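Tryptophan halogenase superfamily (Brevundimonas sp. BAL3, PDB 6FRL) is a flavin-dependent halogenase that prefers bromination over chlorination, probably acting on aromatic substrates with the help of reduced flavin. Local coordinates at residues 29-32 with 33-37; 118-121 with 122-126. One frame throughout, in Å; residues are numbered along the deposited sequence.

Contact 1 (29-32 with 33-37); sequences ALVQ and HFRTA
Q32 and R35 meet through two bent side chains: Q32, with CG anti to the backbone N, bends at chi2 (85°) and R35 turns at chi3 (-84°), which brings the amide oxygen of the glutamine to the edge of the guanidinium. R35 grips that one atom side-on with two nitrogens, NE lying 2.9 Å from Q32 OE1 and NH2 3.2 Å from the same Q32 OE1. The NE bond runs nearly along the C=O axis, whereas NH2 comes from above the carbonyl plane. The oxygen sits in the guanidinium plane, yet amide and guanidinium stand almost perpendicular, at 86°. These two bonds hold the edge, while V31 CG1 only rests over one face, 4.1 Å from R35 NH2. In the backbone, the helix makes its last i to i+4 bonds, H33 N to A29 O (3.1 Å) and F34 N to L30 O (3.0 Å). F34 then leaves helical geometry and starts a type I beta turn to A37, closed by a bond from A37 N to F34 O. R35 N stays 3.0 Å from V31 O, but at too poor an angle to extend the helical pattern. The F34 ring lies beside L30, pointing the same way, with L30 CD2 and F34 CE2 4.2 Å apart; L30 O approaches the ring edge. This is the C-terminal end of helix 20-33, which follows strand 13-17, consistent with the Rossmann-type strand-turn-helix of this family. The helix end and turn also meet the second subunit (H33 on its A467, F34 on its P466). Within the chain, Q32 NE2 bonds to Q68 O, A29 and L30 reach helix 354-367, and L30 and V31 pack on I41 of strand 40-45.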
loop_
_atom_site.group_PDB
_atom_site.type_symbol
_atom_site.label_atom_id
_atom_site.label_comp_id
_atom_site.label_asym_id
_atom_site.label_seq_id
_atom_site.Cartn_x
_atom_site.Cartn_y
_atom_site.Cartn_z
ATOM N N ALA B 29 9.733 -1.182 24.038
ATOM C CA ALA B 29 9.517 -1.916 22.778
ATOM C C ALA B 29 10.672 -2.879 22.497
ATOM O O ALA B 29 10.426 -4.033 22.183
ATOM C CB ALA B 29 9.340 -0.953 21.612
ATOM N N LEU B 30 11.921 -2.408 22.654
ATOM C CA LEU B 30 13.093 -3.263 22.450
ATOM C C LEU B 30 13.252 -4.342 23.552
ATOM O O LEU B 30 13.670 -5.476 23.259
ATOM C CB LEU B 30 14.367 -2.413 22.312
ATOM C CG LEU B 30 14.408 -1.458 21.119
ATOM C CD1 LEU B 30 15.734 -0.713 21.049
ATOM C CD2 LEU B 30 14.136 -2.210 19.808
ATOM N N VAL B 31 12.906 -4.009 24.797
ATOM C CA VAL B 31 12.882 -5.015 25.874
ATOM C C VAL B 31 11.959 -6.182 25.511
ATOM O O VAL B 31 12.389 -7.328 25.549
ATOM C CB VAL B 31 12.555 -4.369 27.261
ATOM C CG1 VAL B 31 11.998 -5.363 28.269
ATOM C CG2 VAL B 31 13.814 -3.717 27.846
ATOM N N GLN B 32 10.721 -5.900 25.101
ATOM C CA GLN B 32 9.777 -6.982 24.727
ATOM C C GLN B 32 10.251 -7.793 23.505
ATOM O O GLN B 32 10.126 -8.996 23.466
ATOM C CB GLN B 32 8.381 -6.423 24.401
ATOM C CG GLN B 32 7.366 -7.464 23.893
ATOM C CD GLN B 32 6.669 -8.185 25.002
ATOM O OE1 GLN B 32 7.298 -8.626 25.977
ATOM N NE2 GLN B 32 5.345 -8.306 24.888
ATOM N N HIS B 33 10.737 -7.089 22.496
ATOM C CA HIS B 33 11.084 -7.706 21.231
ATOM C C HIS B 33 12.329 -8.604 21.336
ATOM O O HIS B 33 12.416 -9.594 20.668
ATOM C CB HIS B 33 11.303 -6.601 20.219
ATOM C CG HIS B 33 11.436 -7.073 18.818
ATOM N ND1 HIS B 33 12.537 -6.784 18.025
ATOM C CD2 HIS B 33 10.575 -7.759 18.041
ATOM C CE1 HIS B 33 12.342 -7.287 16.820
ATOM N NE2 HIS B 33 11.163 -7.890 16.807
ATOM N N PHE B 34 13.282 -8.221 22.182
ATOM C CA PHE B 34 14.510 -8.963 22.423
ATOM C C PHE B 34 14.550 -9.504 23.877
ATOM O O PHE B 34 15.643 -9.569 24.477
ATOM C CB PHE B 34 15.725 -8.019 22.229
ATOM C CG PHE B 34 15.969 -7.578 20.814
ATOM C CD1 PHE B 34 16.492 -8.464 19.883
ATOM C CD2 PHE B 34 15.757 -6.259 20.422
ATOM C CE1 PHE B 34 16.769 -8.050 18.575
ATOM C CE2 PHE B 34 16.008 -5.850 19.104
ATOM C CZ PHE B 34 16.497 -6.747 18.176
ATOM N N ARG B 35 13.395 -9.911 24.434
ATOM C CA ARG B 35 13.267 -10.232 25.882
ATOM C C ARG B 35 14.277 -11.264 26.415
ATOM O O ARG B 35 14.966 -10.998 27.402
ATOM C CB ARG B 35 11.829 -10.664 26.252
ATOM C CG ARG B 35 11.538 -10.615 27.770
ATOM C CD ARG B 35 10.038 -10.770 28.048
ATOM N NE ARG B 35 9.243 -9.545 27.958
ATOM C CZ ARG B 35 9.232 -8.573 28.868
ATOM N NH1 ARG B 35 9.987 -8.631 29.952
ATOM N NH2 ARG B 35 8.471 -7.506 28.705
ATOM N N THR B 36 14.385 -12.405 25.735
ATOM C CA THR B 36 15.285 -13.504 26.144
ATOM C C THR B 36 16.570 -13.618 25.302
ATOM O O THR B 36 17.186 -14.687 25.261
ATOM C CB THR B 36 14.547 -14.863 26.052
ATOM O OG1 THR B 36 14.297 -15.175 24.671
ATOM C CG2 THR B 36 13.203 -14.812 26.809
ATOM N N ALA B 37 16.980 -12.542 24.635
ATOM C CA ALA B 37 18.204 -12.525 23.833
ATOM C C ALA B 37 19.295 -11.863 24.637
ATOM O O ALA B 37 18.996 -11.093 25.550
ATOM C CB ALA B 37 17.984 -11.768 22.534
#

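Contact 2 (118-121 with 122-126); sequences HYWL and KQRRA
The last turns of helix 116-125, a short alpha helix packed beside helix 473-492, join W120 to R124 one turn apart. Four successive i to i+4 backbone bonds form the frame, from K122 N to H118 O through to R125 N to L121 O; the one that links the key pair, R124 N to W120 O, measures 2.9 Å. A further bond from A126 N to K122 O follows as A126 leaves helical geometry. Y119, K122 and Q123 all touch L476 of helix 473-492, K122 NZ makes a salt bridge with D469, and the poorly ordered R125 reaches D462 O through NH2. W120 NE1 is hydrogen-bonded to A130 O, and its ring meets that of Y135. With CG anti to the backbone N (chi1 -178°), W120 carries its six-membered ring along the helix toward R124. R124 is extended from CG to NE, so its aliphatic part passes obliquely by the indole; the guanidinium beyond makes a cation-pi contact with Y460, and its plane is 26° from that of the indole. The indole thus meets mainly the methylene next to the charged group: R124 CD lies 3.6 Å from W120 CH2 and 3.8 Å from W120 CZ3, with R124 NE at 4.1 Å from W120 CH2.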
loop_
_atom_site.group_PDB
_atom_site.type_symbol
_atom_site.label_atom_id
_atom_site.label_comp_id
_atom_site.label_asym_id
_atom_site.label_seq_id
_atom_site.Cartn_x
_atom_site.Cartn_y
_atom_site.Cartn_z
ATOM N N HIS B 118 -19.278 9.570 -3.337
ATOM C CA HIS B 118 -19.870 9.833 -4.673
ATOM C C HIS B 118 -21.403 9.801 -4.649
ATOM O O HIS B 118 -22.040 10.707 -5.144
ATOM C CB HIS B 118 -19.351 8.842 -5.731
ATOM C CG HIS B 118 -17.872 8.933 -5.958
ATOM N ND1 HIS B 118 -17.264 10.091 -6.399
ATOM C CD2 HIS B 118 -16.881 8.034 -5.777
ATOM C CE1 HIS B 118 -15.968 9.890 -6.512
ATOM N NE2 HIS B 118 -15.707 8.654 -6.121
ATOM N N TYR B 119 -21.976 8.782 -4.023
ATOM C CA TYR B 119 -23.413 8.717 -3.846
ATOM C C TYR B 119 -23.907 9.922 -2.998
ATOM O O TYR B 119 -24.900 10.578 -3.350
ATOM C CB TYR B 119 -23.809 7.394 -3.200
ATOM C CG TYR B 119 -23.487 6.169 -4.025
ATOM C CD1 TYR B 119 -24.359 5.697 -5.005
ATOM C CD2 TYR B 119 -22.302 5.457 -3.807
ATOM C CE1 TYR B 119 -24.049 4.558 -5.761
ATOM C CE2 TYR B 119 -21.973 4.312 -4.545
ATOM C CZ TYR B 119 -22.845 3.861 -5.515
ATOM O OH TYR B 119 -22.493 2.737 -6.234
ATOM N N TRP B 120 -23.186 10.241 -1.909
ATOM C CA TRP B 120 -23.499 11.410 -1.086
ATOM C C TRP B 120 -23.468 12.702 -1.901
ATOM O O TRP B 120 -24.328 13.574 -1.731
ATOM C CB TRP B 120 -22.538 11.532 0.095
ATOM C CG TRP B 120 -22.839 12.691 0.990
ATOM C CD1 TRP B 120 -23.818 12.769 1.941
ATOM C CD2 TRP B 120 -22.177 13.951 0.991
ATOM N NE1 TRP B 120 -23.791 14.005 2.553
ATOM C CE2 TRP B 120 -22.793 14.750 1.986
ATOM C CE3 TRP B 120 -21.117 14.481 0.257
ATOM C CZ2 TRP B 120 -22.384 16.074 2.259
ATOM C CZ3 TRP B 120 -20.708 15.802 0.519
ATOM C CH2 TRP B 120 -21.343 16.578 1.516
ATOM N N LEU B 121 -22.483 12.845 -2.777
ATOM C CA LEU B 121 -22.432 14.031 -3.639
ATOM C C LEU B 121 -23.596 14.140 -4.631
ATOM O O LEU B 121 -24.143 15.228 -4.799
ATOM C CB LEU B 121 -21.096 14.136 -4.380
ATOM C CG LEU B 121 -19.952 14.554 -3.456
ATOM C CD1 LEU B 121 -18.593 14.135 -4.000
ATOM C CD2 LEU B 121 -20.030 16.057 -3.211
ATOM N N LYS B 122 -23.966 13.036 -5.274
ATOM C CA LYS B 122 -25.146 13.004 -6.144
ATOM C C LYS B 122 -26.376 13.543 -5.421
ATOM O O LYS B 122 -27.066 14.439 -5.918
ATOM C CB LYS B 122 -25.453 11.584 -6.660
ATOM C CG LYS B 122 -26.810 11.507 -7.359
ATOM C CD LYS B 122 -27.002 10.137 -8.033
ATOM C CE LYS B 122 -28.276 10.071 -8.834
ATOM N NZ LYS B 122 -28.291 11.191 -9.819
ATOM N N GLN B 123 -26.633 13.005 -4.239
ATOM C CA GLN B 123 -27.802 13.420 -3.443
ATOM C C GLN B 123 -27.677 14.868 -3.000
ATOM O O GLN B 123 -28.648 15.617 -2.993
ATOM C CB GLN B 123 -28.019 12.487 -2.245
ATOM C CG GLN B 123 -29.425 12.523 -1.638
ATOM C CD GLN B 123 -30.533 12.038 -2.585
ATOM O OE1 GLN B 123 -30.328 11.195 -3.468
ATOM N NE2 GLN B 123 -31.710 12.608 -2.415
ATOM N N ARG B 124 -26.471 15.275 -2.649
ATOM C CA ARG B 124 -26.230 16.665 -2.297
ATOM C C ARG B 124 -26.538 17.590 -3.472
ATOM O O ARG B 124 -27.000 18.702 -3.261
ATOM C CB ARG B 124 -24.783 16.864 -1.828
ATOM C CG ARG B 124 -24.468 18.277 -1.430
ATOM C CD ARG B 124 -23.026 18.417 -1.018
ATOM N NE ARG B 124 -22.753 19.775 -0.533
ATOM C CZ ARG B 124 -22.236 20.767 -1.260
ATOM N NH1 ARG B 124 -21.794 20.576 -2.516
ATOM N NH2 ARG B 124 -22.071 21.946 -0.685
ATOM N N ARG B 125 -26.260 17.121 -4.690
ATOM C CA ARG B 125 -26.529 17.875 -5.916
ATOM C C ARG B 125 -28.046 18.080 -6.060
ATOM O O ARG B 125 -28.500 19.179 -6.379
ATOM C CB ARG B 125 -25.940 17.123 -7.122
ATOM C CG ARG B 125 -25.834 17.872 -8.431
ATOM C CD ARG B 125 -25.613 16.922 -9.608
ATOM N NE ARG B 125 -24.205 16.514 -9.710
ATOM C CZ ARG B 125 -23.224 17.259 -10.237
ATOM N NH1 ARG B 125 -23.448 18.495 -10.700
ATOM N NH2 ARG B 125 -21.984 16.768 -10.284
ATOM N N ALA B 126 -28.820 17.037 -5.763
ATOM C CA ALA B 126 -30.281 17.085 -5.859
ATOM C C ALA B 126 -31.026 17.737 -4.691
ATOM O O ALA B 126 -32.246 17.610 -4.640
ATOM C CB ALA B 126 -30.832 15.682 -6.099
#

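In the fold
From the N terminus, strand 13-17 leads into helix 20-33, and contact 1 lies where that helix ends and the chain turns into the loop before strand 40-45. It joins the helix end to the parallel part of the six-stranded sheet, to helix 354-367 and to the second subunit. Strand 99-103, an outermost strand, within this chain, of the seven-stranded sheet, precedes contact 2, which lies on the last turns of helix 116-125 and faces the much later helix 473-492. Both contacts are local and close no long loop. They follow in series, neither nested nor crossed, on opposite sides of the chain's centre; the centres of contacts 1 and 2 are about 52 Å apart.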